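Local coordinates for protein LP04448p (Drosophila melanogaster, PDB 4QMH) that probably binds tubulin through this TOG domain, one of an array with which the XMAP215 family drives microtubule polymerization, at residues R11-P16 and K52-D57; I80-A85 and I122-E127; D161-L166 and L203-H208; M179-Y184 and D219-A224. All coordinates share one frame; numbering follows the deposited sequence.

The four contacts illustrate how an all-helical solenoid is held together locally, each joining segments 35 to 37 residues apart. Contacts 1, 2 and 3 come in series along the chain, whereas contacts 3 and 4 interleave: helices 149-162, 173-186, 192-209 and 211-221 supply their segments in alternation. Neighbouring centres lie about 16, 22 and 18 Å apart, while contacts 1 and 4 are about 43 Å apart, on opposite sides of the chain's centre. Each contact touches the next, through Ile55 and Leu84, then Asn123 and Lys162, then Ile205 with Met179 and Leu183. The packing is thus relayed along the TOG domain, consistent with a single elongated binding module.

Contact 1 of 4, residues R11-P16 and K52-D57; sequences RVDIAP and KPSIGD
Segments Arg11-Pro16 and Lys52-Asp57 run parallel, their touching parts 1° apart in direction, and the backbone N of Lys52 donates to Val12 O at 2.9 Å. In this TOG domain, a solenoid of HEAT-type helices, the pairing lays the lead-in to helix 20-26 against the loop between helices 31-48 and 58-66. An Asx turn organises the centre. Asp13 holds its carboxylate anti to the backbone N (chi1 -179°), a setting in which OD1 can accept from Ala15 N at 3.0 Å while Ser54 OG donates to the same Asp13 OD1 at 2.8 Å. The two donors arrive from opposite faces of the carboxylate plane, both well out of it, and so grip one oxygen between the loops. With an alanine here, the Ser54 hydroxyl would probably lose its acceptor and the turn leading to Ala15 would be less firmly fixed. Lys52 lies alongside, its CD 3.9 Å from Asp13 CB, then bends at its last torsion (chi4 -57°) to bring NZ within 3.1 Å of Arg11 O as a hydrogen-bond donor. The guanidinium of Arg11 leads off instead to a salt bridge with Asp7. Beneath these polar bonds, Ile14 and Ile55 lie side by side and point the same way, Ile14 CG1 resting 3.9 Å from Ile55 CG2.

Contact 2 of 4, residues I80-A85 and I122-E127; sequences ICEQLA and INSFGE
Phe125 reaches from helix 112-129 to the backbone of helix 71-88, where its CE1 lies 3.4 Å from Cys81 O. The carbonyl oxygen sits at the ring edge, near the ring plane, so it meets the weakly positive C-H rim and not the pi cloud. That same oxygen already accepts the helical bond from Ala85 N. Ala85 itself points at the neighbouring helix and gives the contact its tight part: its methyl CB is 3.6 Å from Phe125 CE1, at an oblique approach, and 3.5 Å from Ser124 OG. One small side chain is thus wedged between an aromatic ring and a hydroxyl, and the axes of the two short segments come to 9.4 Å at a shallow 14°. The ring is placed by a first torsion that sets CG anti to the carbonyl carbon (chi1 -86°), and it also makes an edge-to-face (T-shaped) stack with Phe103 of helix 96-106. The side chain of Cys81 adds only a looser touch, CB 4.5 Å from Phe125 CE1. Packing is loose too on the flank of Glu82, which is partly exposed and whose CG stays 4.4 Å from Ser124 CB. Ser124 OG is hydrogen-bonded to Lys128 NZ, one turn on in its own helix, and makes no hydrogen bond across the interface. Nearly parallel helices meeting through an alanine and a phenylalanine that also packs on Phe103 fit the HEAT-type solenoid of a TOG domain.

Contact 3 of 4, residues D161-L166 and L203-H208; sequences DKLPGL and LGIMIH
The imidazole of His208 aims its edge at the 3-10 segment 163-165, and NE2 donates to Leu163 O at 2.8 Å in a fairly straight bond (161°). His208 CG stands anti to the carbonyl carbon (chi1 -66°), which turns the ring toward that oxygen. The oxygen lies almost in the ring plane, although the donor is tilted from the plane of the carbonyl. Leu166 O meets the neighbouring stretch of the same edge, 3.2 Å from His208 CE1. Leu163 passes obliquely beside the imidazole, with CD2 4.0 Å from His208 NE2, while its other branch, CD1, touches Ile205 CD1 at 3.7 Å, again at a slant. Pro164 lays its ring over Gly204, where the absence of a side chain lets CG come 3.9 Å from Gly204 CA, and its CB meets Ile207 CD1 at 3.8 Å. A phenylalanine in place of His208 is likely to leave Leu163 O with only its bond from Leu166 N, and the polar tie across the contact would go. Those two donors come from opposite faces of the carbonyl plane; the chemistry therefore implies an imidazole with its proton on NE2, tying the 3-10 segment to helix 192-209 of the HEAT-type solenoid through a doubly held carbonyl.

Contact 4 of 4, residues M179-Y184 and D219-A224; sequences MVPHLY and DKQKPA
A water molecule bridges Tyr184 and Ala224, donating to Tyr184 O at 2.8 Å and to Ala224 O at 2.9 Å. It ties a backbone carbonyl of helix 173-186 to the loop after helix 211-221, and no direct hydrogen bond links the two segments. The remainder is packing round two side chains, Gln221 and Tyr184. Gln221, its chain extended beyond CG, crosses Pro181 at about a right angle, and its OE1 comes to 3.7 Å from Pro181 CG. That oxygen also lies 4.1 Å from Tyr184 CD2; across the contact it meets carbon atoms. The amide and ring planes are 49° apart. Pro223 comes to the same ring atom, its CG 4.1 Å from Tyr184 CD2, approaching obliquely. The proline is brought there just after the helix ends, where Lys222 adopts a positive phi and the chain turns. Within the first segment, Val180 CG1 sits over one face of the tyrosine ring, 3.4 Å above its plane and offset toward the rim. The ring is buried, also touching Ile229 and Leu233 of helix 226-236, and its hydroxyl is satisfied by a hydrogen bond with Met214 O. Pro181, with no N-H to give to the preceding turn, marks a kink in its helix. Between these two segments of the HEAT-type array the join thus rests on Gln221 against Pro181 and Pro223 against Tyr184; with no direct hydrogen bond across it, the contact implies van der Waals packing supplemented by a water bridge between two backbone carbonyls.

Contact 1 of 4, residues R11-P16 and K52-D57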
loop_
_atom_site.group_PDB
_atom_site.type_symbol
_atom_site.label_atom_id
_atom_site.label_comp_id
_atom_site.label_asym_id
_atom_site.label_seq_id
_atom_site.Cartn_x
_atom_site.Cartn_y
_atom_site.Cartn_z
ATOM N N ARG A 11 11.614 -3.705 24.108
ATOM C CA ARG A 11 10.992 -4.435 23.017
ATOM C C ARG A 11 11.445 -5.883 23.006
ATOM O O ARG A 11 12.637 -6.179 23.137
ATOM C CB ARG A 11 11.287 -3.764 21.667
ATOM C CG ARG A 11 10.692 -2.363 21.551
ATOM C CD ARG A 11 10.988 -1.693 20.201
ATOM N NE ARG A 11 10.216 -0.461 20.115
ATOM C CZ ARG A 11 8.929 -0.413 19.777
ATOM N NH1 ARG A 11 8.265 -1.527 19.462
ATOM N NH2 ARG A 11 8.303 0.749 19.761
ATOM N N VAL A 12 10.479 -6.784 22.859
ATOM C CA VAL A 12 10.760 -8.213 22.821
ATOM C C VAL A 12 11.165 -8.626 21.410
ATOM O O VAL A 12 10.519 -8.245 20.438
ATOM C CB VAL A 12 9.516 -9.022 23.242
ATOM C CG1 VAL A 12 9.765 -10.523 23.098
ATOM C CG2 VAL A 12 9.100 -8.671 24.670
ATOM N N ASP A 13 12.235 -9.408 21.297
ATOM C CA ASP A 13 12.584 -10.005 20.020
ATOM C C ASP A 13 11.792 -11.304 19.872
ATOM O O ASP A 13 12.072 -12.279 20.566
ATOM C CB ASP A 13 14.088 -10.284 19.952
ATOM C CG ASP A 13 14.513 -10.880 18.624
ATOM O OD1 ASP A 13 13.687 -10.918 17.685
ATOM O OD2 ASP A 13 15.682 -11.308 18.517
ATOM N N ILE A 14 10.800 -11.316 18.987
ATOM C CA ILE A 14 9.988 -12.524 18.803
ATOM C C ILE A 14 10.526 -13.454 17.718
ATOM O O ILE A 14 9.943 -14.503 17.453
ATOM C CB ILE A 14 8.497 -12.215 18.518
ATOM C CG1 ILE A 14 8.340 -11.436 17.212
ATOM C CG2 ILE A 14 7.864 -11.494 19.704
ATOM C CD1 ILE A 14 6.894 -11.356 16.729
ATOM N N ALA A 15 11.631 -13.078 17.084
ATOM C CA ALA A 15 12.198 -13.928 16.039
ATOM C C ALA A 15 12.354 -15.394 16.465
ATOM O O ALA A 15 12.015 -16.287 15.701
ATOM C CB ALA A 15 13.514 -13.369 15.521
ATOM N N PRO A 16 12.881 -15.646 17.676
ATOM C CA PRO A 16 13.038 -17.045 18.093
ATOM C C PRO A 16 11.720 -17.827 18.136
ATOM O O PRO A 16 11.748 -19.055 18.057
ATOM C CB PRO A 16 13.620 -16.922 19.502
ATOM C CG PRO A 16 14.384 -15.645 19.466
ATOM C CD PRO A 16 13.538 -14.723 18.622
ATOM N N LYS A 52 10.706 -6.008 18.604
ATOM C CA LYS A 52 11.766 -5.525 17.734
ATOM C C LYS A 52 11.373 -5.815 16.287
ATOM O O LYS A 52 10.445 -6.575 16.034
ATOM C CB LYS A 52 13.079 -6.237 18.073
ATOM C CG LYS A 52 13.512 -6.092 19.511
ATOM C CD LYS A 52 14.968 -6.504 19.670
ATOM C CE LYS A 52 15.389 -6.499 21.138
ATOM N NZ LYS A 52 15.183 -5.176 21.787
ATOM N N PRO A 53 12.077 -5.207 15.324
ATOM C CA PRO A 53 11.740 -5.429 13.912
ATOM C C PRO A 53 12.167 -6.796 13.379
ATOM O O PRO A 53 11.774 -7.178 12.281
ATOM C CB PRO A 53 12.539 -4.335 13.185
ATOM C CG PRO A 53 12.912 -3.345 14.229
ATOM C CD PRO A 53 13.064 -4.125 15.490
ATOM N N SER A 54 12.979 -7.515 14.143
ATOM C CA SER A 54 13.481 -8.820 13.723
ATOM C C SER A 54 12.421 -9.902 13.929
ATOM O O SER A 54 12.106 -10.269 15.068
ATOM C CB SER A 54 14.746 -9.164 14.513
ATOM O OG SER A 54 14.564 -8.956 15.907
ATOM N N ILE A 55 11.870 -10.414 12.833
ATOM C CA ILE A 55 10.811 -11.416 12.932
ATOM C C ILE A 55 11.108 -12.660 12.099
ATOM O O ILE A 55 10.201 -13.338 11.620
ATOM C CB ILE A 55 9.424 -10.807 12.574
ATOM C CG1 ILE A 55 9.467 -10.112 11.205
ATOM C CG2 ILE A 55 8.983 -9.838 13.673
ATOM C CD1 ILE A 55 8.123 -9.549 10.753
ATOM N N GLY A 56 12.390 -12.978 11.956
ATOM C CA GLY A 56 12.780 -14.169 11.225
ATOM C C GLY A 56 12.274 -14.085 9.797
ATOM O O GLY A 56 12.464 -13.064 9.130
ATOM N N ASP A 57 11.622 -15.147 9.326
ATOM C CA ASP A 57 11.071 -15.174 7.977
ATOM C C ASP A 57 9.565 -14.898 7.951
ATOM O O ASP A 57 8.871 -15.283 7.009
ATOM C CB ASP A 57 11.360 -16.529 7.311
ATOM C CG ASP A 57 12.851 -16.816 7.172
ATOM O OD1 ASP A 57 13.613 -15.869 6.929
ATOM O OD2 ASP A 57 13.254 -17.989 7.314
HETATM O O HOH W 1 14.614 -3.658 24.100
HETATM O O HOH W 2 10.875 -9.015 17.205
#

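Contact 2 of 4, residues I80-A85 and I122-E127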
loop_
_atom_site.group_PDB
_atom_site.type_symbol
_atom_site.label_atom_id
_atom_site.label_comp_id
_atom_site.label_asym_id
_atom_site.label_seq_id
_atom_site.Cartn_x
_atom_site.Cartn_y
_atom_site.Cartn_z
ATOM N N ILE A 80 -3.870 -9.240 11.606
ATOM C CA ILE A 80 -2.567 -9.519 12.215
ATOM C C ILE A 80 -1.501 -8.503 11.823
ATOM O O ILE A 80 -0.681 -8.098 12.651
ATOM C CB ILE A 80 -2.084 -10.938 11.884
ATOM C CG1 ILE A 80 -2.907 -11.958 12.672
ATOM C CG2 ILE A 80 -0.607 -11.088 12.221
ATOM C CD1 ILE A 80 -2.726 -13.379 12.192
ATOM N N CYS A 81 -1.513 -8.071 10.566
ATOM C CA CYS A 81 -0.533 -7.086 10.130
ATOM C C CYS A 81 -0.749 -5.750 10.831
ATOM O O CYS A 81 0.208 -5.051 11.130
ATOM C CB CYS A 81 -0.553 -6.912 8.610
ATOM S SG CYS A 81 0.126 -8.321 7.739
ATOM N N GLU A 82 -1.999 -5.401 11.105
ATOM C CA GLU A 82 -2.265 -4.162 11.826
ATOM C C GLU A 82 -1.730 -4.290 13.248
ATOM O O GLU A 82 -1.082 -3.372 13.756
ATOM C CB GLU A 82 -3.752 -3.802 11.824
ATOM C CG GLU A 82 -3.998 -2.325 12.107
ATOM C CD GLU A 82 -5.447 -1.918 11.936
ATOM O OE1 GLU A 82 -6.140 -2.501 11.075
ATOM O OE2 GLU A 82 -5.894 -1.010 12.670
ATOM N N GLN A 83 -1.971 -5.448 13.859
ATOM C CA GLN A 83 -1.453 -5.758 15.191
ATOM C C GLN A 83 0.080 -5.687 15.193
ATOM O O GLN A 83 0.695 -5.160 16.128
ATOM C CB GLN A 83 -1.947 -7.144 15.615
ATOM C CG GLN A 83 -1.404 -7.666 16.930
ATOM C CD GLN A 83 -1.787 -9.118 17.182
ATOM O OE1 GLN A 83 -2.302 -9.807 16.297
ATOM N NE2 GLN A 83 -1.542 -9.587 18.394
ATOM N N LEU A 84 0.696 -6.204 14.137
ATOM C CA LEU A 84 2.144 -6.208 14.043
ATOM C C LEU A 84 2.675 -4.776 13.967
ATOM O O LEU A 84 3.684 -4.428 14.596
ATOM C CB LEU A 84 2.591 -7.028 12.820
ATOM C CG LEU A 84 4.070 -7.397 12.706
ATOM C CD1 LEU A 84 4.457 -8.506 13.692
ATOM C CD2 LEU A 84 4.379 -7.833 11.285
ATOM N N ALA A 85 1.991 -3.930 13.202
ATOM C CA ALA A 85 2.427 -2.544 13.064
ATOM C C ALA A 85 2.437 -1.857 14.421
ATOM O O ALA A 85 3.397 -1.181 14.785
ATOM C CB ALA A 85 1.518 -1.791 12.106
ATOM N N ILE A 122 -2.443 0.021 5.541
ATOM C CA ILE A 122 -1.577 0.930 4.829
ATOM C C ILE A 122 -1.325 2.170 5.669
ATOM O O ILE A 122 -0.184 2.558 5.880
ATOM C CB ILE A 122 -2.162 1.333 3.459
ATOM C CG1 ILE A 122 -2.154 0.121 2.517
ATOM C CG2 ILE A 122 -1.338 2.473 2.869
ATOM C CD1 ILE A 122 -2.962 0.302 1.221
ATOM N N ASN A 123 -2.395 2.774 6.167
ATOM C CA ASN A 123 -2.242 4.020 6.907
ATOM C C ASN A 123 -1.575 3.826 8.269
ATOM O O ASN A 123 -0.880 4.717 8.749
ATOM C CB ASN A 123 -3.578 4.760 7.008
ATOM C CG ASN A 123 -3.995 5.367 5.681
ATOM O OD1 ASN A 123 -3.151 5.816 4.904
ATOM N ND2 ASN A 123 -5.293 5.362 5.403
ATOM N N SER A 124 -1.773 2.660 8.876
ATOM C CA SER A 124 -1.059 2.350 10.112
ATOM C C SER A 124 0.440 2.238 9.881
ATOM O O SER A 124 1.238 2.820 10.628
ATOM C CB SER A 124 -1.582 1.075 10.764
ATOM O OG SER A 124 -0.846 0.831 11.957
ATOM N N PHE A 125 0.837 1.487 8.856
ATOM C CA PHE A 125 2.246 1.394 8.519
ATOM C C PHE A 125 2.793 2.768 8.145
ATOM O O PHE A 125 3.913 3.115 8.510
ATOM C CB PHE A 125 2.479 0.391 7.383
ATOM C CG PHE A 125 2.634 -1.036 7.853
ATOM C CD1 PHE A 125 1.545 -1.749 8.343
ATOM C CD2 PHE A 125 3.877 -1.655 7.819
ATOM C CE1 PHE A 125 1.698 -3.059 8.783
ATOM C CE2 PHE A 125 4.035 -2.964 8.253
ATOM C CZ PHE A 125 2.940 -3.661 8.738
ATOM N N GLY A 126 1.997 3.552 7.425
ATOM C CA GLY A 126 2.450 4.867 6.993
ATOM C C GLY A 126 2.745 5.786 8.165
ATOM O O GLY A 126 3.801 6.418 8.236
ATOM N N GLU A 127 1.806 5.852 9.095
ATOM C CA GLU A 127 1.959 6.683 10.282
ATOM C C GLU A 127 3.116 6.244 11.174
ATOM O O GLU A 127 3.859 7.074 11.693
ATOM C CB GLU A 127 0.669 6.675 11.096
ATOM C CG GLU A 127 -0.539 7.253 10.361
ATOM C CD GLU A 127 -0.338 8.693 9.918
ATOM O OE1 GLU A 127 0.622 9.343 10.385
ATOM O OE2 GLU A 127 -1.149 9.179 9.098
#

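Contact 3 of 4, residues D161-L166 and L203-H208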
loop_
_atom_site.group_PDB
_atom_site.type_symbol
_atom_site.label_atom_id
_atom_site.label_comp_id
_atom_site.label_asym_id
_atom_site.label_seq_id
_atom_site.Cartn_x
_atom_site.Cartn_y
_atom_site.Cartn_z
ATOM N N ASP A 161 -5.475 11.865 -1.448
ATOM C CA ASP A 161 -5.596 12.238 -0.050
ATOM C C ASP A 161 -4.225 12.471 0.588
ATOM O O ASP A 161 -4.050 13.419 1.344
ATOM C CB ASP A 161 -6.370 11.150 0.706
ATOM C CG ASP A 161 -6.588 11.491 2.170
ATOM O OD1 ASP A 161 -6.945 12.649 2.467
ATOM O OD2 ASP A 161 -6.405 10.594 3.025
ATOM N N LYS A 162 -3.253 11.621 0.265
ATOM C CA LYS A 162 -1.989 11.607 1.000
ATOM C C LYS A 162 -0.868 12.439 0.376
ATOM O O LYS A 162 -0.109 13.096 1.101
ATOM C CB LYS A 162 -1.505 10.164 1.200
ATOM C CG LYS A 162 -2.432 9.305 2.041
ATOM C CD LYS A 162 -2.500 9.789 3.479
ATOM C CE LYS A 162 -3.410 8.903 4.315
ATOM N NZ LYS A 162 -3.541 9.412 5.712
ATOM N N LEU A 163 -0.745 12.420 -0.951
ATOM C CA LEU A 163 0.375 13.125 -1.590
ATOM C C LEU A 163 0.467 14.621 -1.252
ATOM O O LEU A 163 1.565 15.136 -1.053
ATOM C CB LEU A 163 0.362 12.945 -3.108
ATOM C CG LEU A 163 0.806 11.580 -3.621
ATOM C CD1 LEU A 163 0.584 11.503 -5.132
ATOM C CD2 LEU A 163 2.267 11.339 -3.272
ATOM N N PRO A 164 -0.671 15.328 -1.209
ATOM C CA PRO A 164 -0.513 16.765 -0.942
ATOM C C PRO A 164 0.072 17.071 0.447
ATOM O O PRO A 164 0.644 18.149 0.641
ATOM C CB PRO A 164 -1.947 17.303 -1.071
ATOM C CG PRO A 164 -2.626 16.336 -2.001
ATOM C CD PRO A 164 -2.046 14.987 -1.618
ATOM N N GLY A 165 -0.042 16.135 1.389
ATOM C CA GLY A 165 0.424 16.376 2.745
ATOM C C GLY A 165 1.781 15.781 3.075
ATOM O O GLY A 165 2.256 15.881 4.209
ATOM N N LEU A 166 2.403 15.153 2.084
ATOM C CA LEU A 166 3.718 14.548 2.259
ATOM C C LEU A 166 4.791 15.505 1.764
ATOM O O LEU A 166 4.694 16.036 0.657
ATOM C CB LEU A 166 3.807 13.221 1.490
ATOM C CG LEU A 166 2.986 12.050 2.040
ATOM C CD1 LEU A 166 3.083 10.826 1.143
ATOM C CD2 LEU A 166 3.415 11.712 3.465
ATOM N N LEU A 203 -3.582 17.045 -8.726
ATOM C CA LEU A 203 -2.908 18.076 -7.941
ATOM C C LEU A 203 -1.823 17.479 -7.056
ATOM O O LEU A 203 -0.705 17.995 -6.990
ATOM C CB LEU A 203 -3.909 18.872 -7.096
ATOM C CG LEU A 203 -3.279 19.936 -6.195
ATOM C CD1 LEU A 203 -2.547 20.979 -7.036
ATOM C CD2 LEU A 203 -4.350 20.587 -5.321
ATOM N N GLY A 204 -2.150 16.391 -6.370
ATOM C CA GLY A 204 -1.177 15.712 -5.536
ATOM C C GLY A 204 0.075 15.284 -6.278
ATOM O O GLY A 204 1.176 15.456 -5.776
ATOM N N ILE A 205 -0.091 14.679 -7.455
ATOM C CA ILE A 205 1.044 14.308 -8.296
ATOM C C ILE A 205 1.845 15.547 -8.677
ATOM O O ILE A 205 3.073 15.569 -8.573
ATOM C CB ILE A 205 0.576 13.583 -9.590
ATOM C CG1 ILE A 205 -0.214 12.308 -9.243
ATOM C CG2 ILE A 205 1.760 13.297 -10.518
ATOM C CD1 ILE A 205 0.636 11.134 -8.834
ATOM N N MET A 206 1.152 16.596 -9.104
ATOM C CA MET A 206 1.844 17.810 -9.532
ATOM C C MET A 206 2.600 18.507 -8.404
ATOM O O MET A 206 3.610 19.158 -8.650
ATOM C CB MET A 206 0.858 18.783 -10.166
ATOM C CG MET A 206 1.538 19.892 -10.954
ATOM S SD MET A 206 0.348 20.983 -11.727
ATOM C CE MET A 206 -0.249 19.923 -13.040
ATOM N N ILE A 207 2.104 18.393 -7.175
ATOM C CA ILE A 207 2.800 18.986 -6.036
ATOM C C ILE A 207 4.220 18.426 -5.934
ATOM O O ILE A 207 5.150 19.133 -5.532
ATOM C CB ILE A 207 2.019 18.769 -4.724
ATOM C CG1 ILE A 207 0.876 19.777 -4.635
ATOM C CG2 ILE A 207 2.942 18.862 -3.508
ATOM C CD1 ILE A 207 -0.117 19.472 -3.536
ATOM N N HIS A 208 4.395 17.173 -6.341
ATOM C CA HIS A 208 5.707 16.532 -6.293
ATOM C C HIS A 208 6.527 16.622 -7.581
ATOM O O HIS A 208 7.752 16.685 -7.528
ATOM C CB HIS A 208 5.564 15.076 -5.830
ATOM C CG HIS A 208 5.093 14.960 -4.418
ATOM N ND1 HIS A 208 5.962 14.898 -3.350
ATOM C CD2 HIS A 208 3.846 14.960 -3.889
ATOM C CE1 HIS A 208 5.272 14.843 -2.226
ATOM N NE2 HIS A 208 3.984 14.870 -2.526
#

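Contact 4 of 4, residues M179-Y184 and D219-A224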
loop_
_atom_site.group_PDB
_atom_site.type_symbol
_atom_site.label_atom_id
_atom_site.label_comp_id
_atom_site.label_asym_id
_atom_site.label_seq_id
_atom_site.Cartn_x
_atom_site.Cartn_y
_atom_site.Cartn_z
ATOM N N MET A 179 3.871 6.640 -11.973
ATOM C CA MET A 179 2.409 6.656 -11.888
ATOM C C MET A 179 1.794 7.457 -13.024
ATOM O O MET A 179 0.609 7.331 -13.319
ATOM C CB MET A 179 1.959 7.251 -10.562
ATOM C CG MET A 179 2.535 6.538 -9.352
ATOM S SD MET A 179 2.083 7.415 -7.854
ATOM C CE MET A 179 3.150 6.522 -6.721
ATOM N N VAL A 180 2.597 8.300 -13.655
ATOM C CA VAL A 180 2.042 9.261 -14.611
ATOM C C VAL A 180 1.320 8.631 -15.825
ATOM O O VAL A 180 0.242 9.085 -16.214
ATOM C CB VAL A 180 3.100 10.295 -15.051
ATOM C CG1 VAL A 180 2.581 11.118 -16.227
ATOM C CG2 VAL A 180 3.474 11.208 -13.886
ATOM N N PRO A 181 1.890 7.576 -16.424
ATOM C CA PRO A 181 1.136 6.962 -17.528
ATOM C C PRO A 181 -0.226 6.451 -17.084
ATOM O O PRO A 181 -1.193 6.492 -17.855
ATOM C CB PRO A 181 2.030 5.793 -17.953
ATOM C CG PRO A 181 3.408 6.216 -17.558
ATOM C CD PRO A 181 3.231 6.989 -16.276
ATOM N N HIS A 182 -0.315 5.979 -15.847
ATOM C CA HIS A 182 -1.579 5.432 -15.359
ATOM C C HIS A 182 -2.527 6.581 -15.050
ATOM O O HIS A 182 -3.717 6.494 -15.310
ATOM C CB HIS A 182 -1.343 4.550 -14.143
ATOM C CG HIS A 182 -0.303 3.504 -14.380
ATOM N ND1 HIS A 182 -0.500 2.448 -15.242
ATOM C CD2 HIS A 182 0.954 3.370 -13.898
ATOM C CE1 HIS A 182 0.588 1.698 -15.269
ATOM N NE2 HIS A 182 1.485 2.235 -14.463
ATOM N N LEU A 183 -1.990 7.676 -14.526
ATOM C CA LEU A 183 -2.815 8.847 -14.283
ATOM C C LEU A 183 -3.430 9.314 -15.605
ATOM O O LEU A 183 -4.625 9.608 -15.678
ATOM C CB LEU A 183 -1.962 9.965 -13.699
ATOM C CG LEU A 183 -2.699 11.276 -13.436
ATOM C CD1 LEU A 183 -3.666 11.103 -12.297
ATOM C CD2 LEU A 183 -1.673 12.342 -13.097
ATOM N N TYR A 184 -2.611 9.388 -16.653
ATOM C CA TYR A 184 -3.081 9.924 -17.932
ATOM C C TYR A 184 -4.126 9.024 -18.597
ATOM O O TYR A 184 -5.017 9.501 -19.303
ATOM C CB TYR A 184 -1.905 10.197 -18.875
ATOM C CG TYR A 184 -1.045 11.370 -18.444
ATOM C CD1 TYR A 184 -1.416 12.171 -17.369
ATOM C CD2 TYR A 184 0.124 11.692 -19.130
ATOM C CE1 TYR A 184 -0.639 13.248 -16.974
ATOM C CE2 TYR A 184 0.911 12.775 -18.742
ATOM C CZ TYR A 184 0.516 13.544 -17.662
ATOM O OH TYR A 184 1.284 14.615 -17.263
ATOM N N ASP A 219 3.863 15.213 -23.563
ATOM C CA ASP A 219 4.384 15.328 -24.920
ATOM C C ASP A 219 5.140 14.071 -25.352
ATOM O O ASP A 219 5.000 13.619 -26.486
ATOM C CB ASP A 219 5.300 16.547 -25.037
ATOM C CG ASP A 219 4.540 17.854 -24.982
ATOM O OD1 ASP A 219 3.339 17.862 -25.331
ATOM O OD2 ASP A 219 5.146 18.876 -24.595
ATOM N N LYS A 220 5.948 13.522 -24.455
ATOM C CA LYS A 220 6.768 12.364 -24.793
ATOM C C LYS A 220 5.953 11.090 -24.952
ATOM O O LYS A 220 6.180 10.314 -25.890
ATOM C CB LYS A 220 7.876 12.144 -23.764
ATOM C CG LYS A 220 8.595 10.816 -23.948
ATOM C CD LYS A 220 10.065 10.888 -23.561
ATOM C CE LYS A 220 10.259 11.014 -22.061
ATOM N NZ LYS A 220 11.703 10.914 -21.671
ATOM N N GLN A 221 4.999 10.878 -24.047
ATOM C CA GLN A 221 4.251 9.632 -24.014
ATOM C C GLN A 221 3.117 9.605 -25.043
ATOM O O GLN A 221 2.636 8.534 -25.431
ATOM C CB GLN A 221 3.734 9.371 -22.591
ATOM C CG GLN A 221 4.882 9.210 -21.580
ATOM C CD GLN A 221 4.432 9.210 -20.132
ATOM O OE1 GLN A 221 3.242 9.107 -19.836
ATOM N NE2 GLN A 221 5.391 9.324 -19.218
ATOM N N LYS A 222 2.694 10.783 -25.491
ATOM C CA LYS A 222 1.666 10.880 -26.518
ATOM C C LYS A 222 0.450 10.010 -26.215
ATOM O O LYS A 222 -0.002 9.249 -27.076
ATOM C CB LYS A 222 2.239 10.482 -27.879
ATOM C CG LYS A 222 3.418 11.316 -28.340
ATOM C CD LYS A 222 3.871 10.868 -29.725
ATOM C CE LYS A 222 4.849 11.859 -30.326
ATOM N NZ LYS A 222 6.103 11.940 -29.554
ATOM N N PRO A 223 -0.098 10.113 -24.992
ATOM C CA PRO A 223 -1.288 9.304 -24.733
ATOM C C PRO A 223 -2.468 9.851 -25.530
ATOM O O PRO A 223 -2.387 10.952 -26.072
ATOM C CB PRO A 223 -1.528 9.516 -23.232
ATOM C CG PRO A 223 -1.004 10.886 -22.984
ATOM C CD PRO A 223 0.206 11.018 -23.869
ATOM N N ALA A 224 -3.544 9.076 -25.606
ATOM C CA ALA A 224 -4.780 9.526 -26.219
ATOM C C ALA A 224 -5.404 10.621 -25.360
ATOM O O ALA A 224 -5.105 10.726 -24.163
ATOM C CB ALA A 224 -5.745 8.353 -26.361
HETATM O O HOH W 3 -5.394 8.840 -21.981
#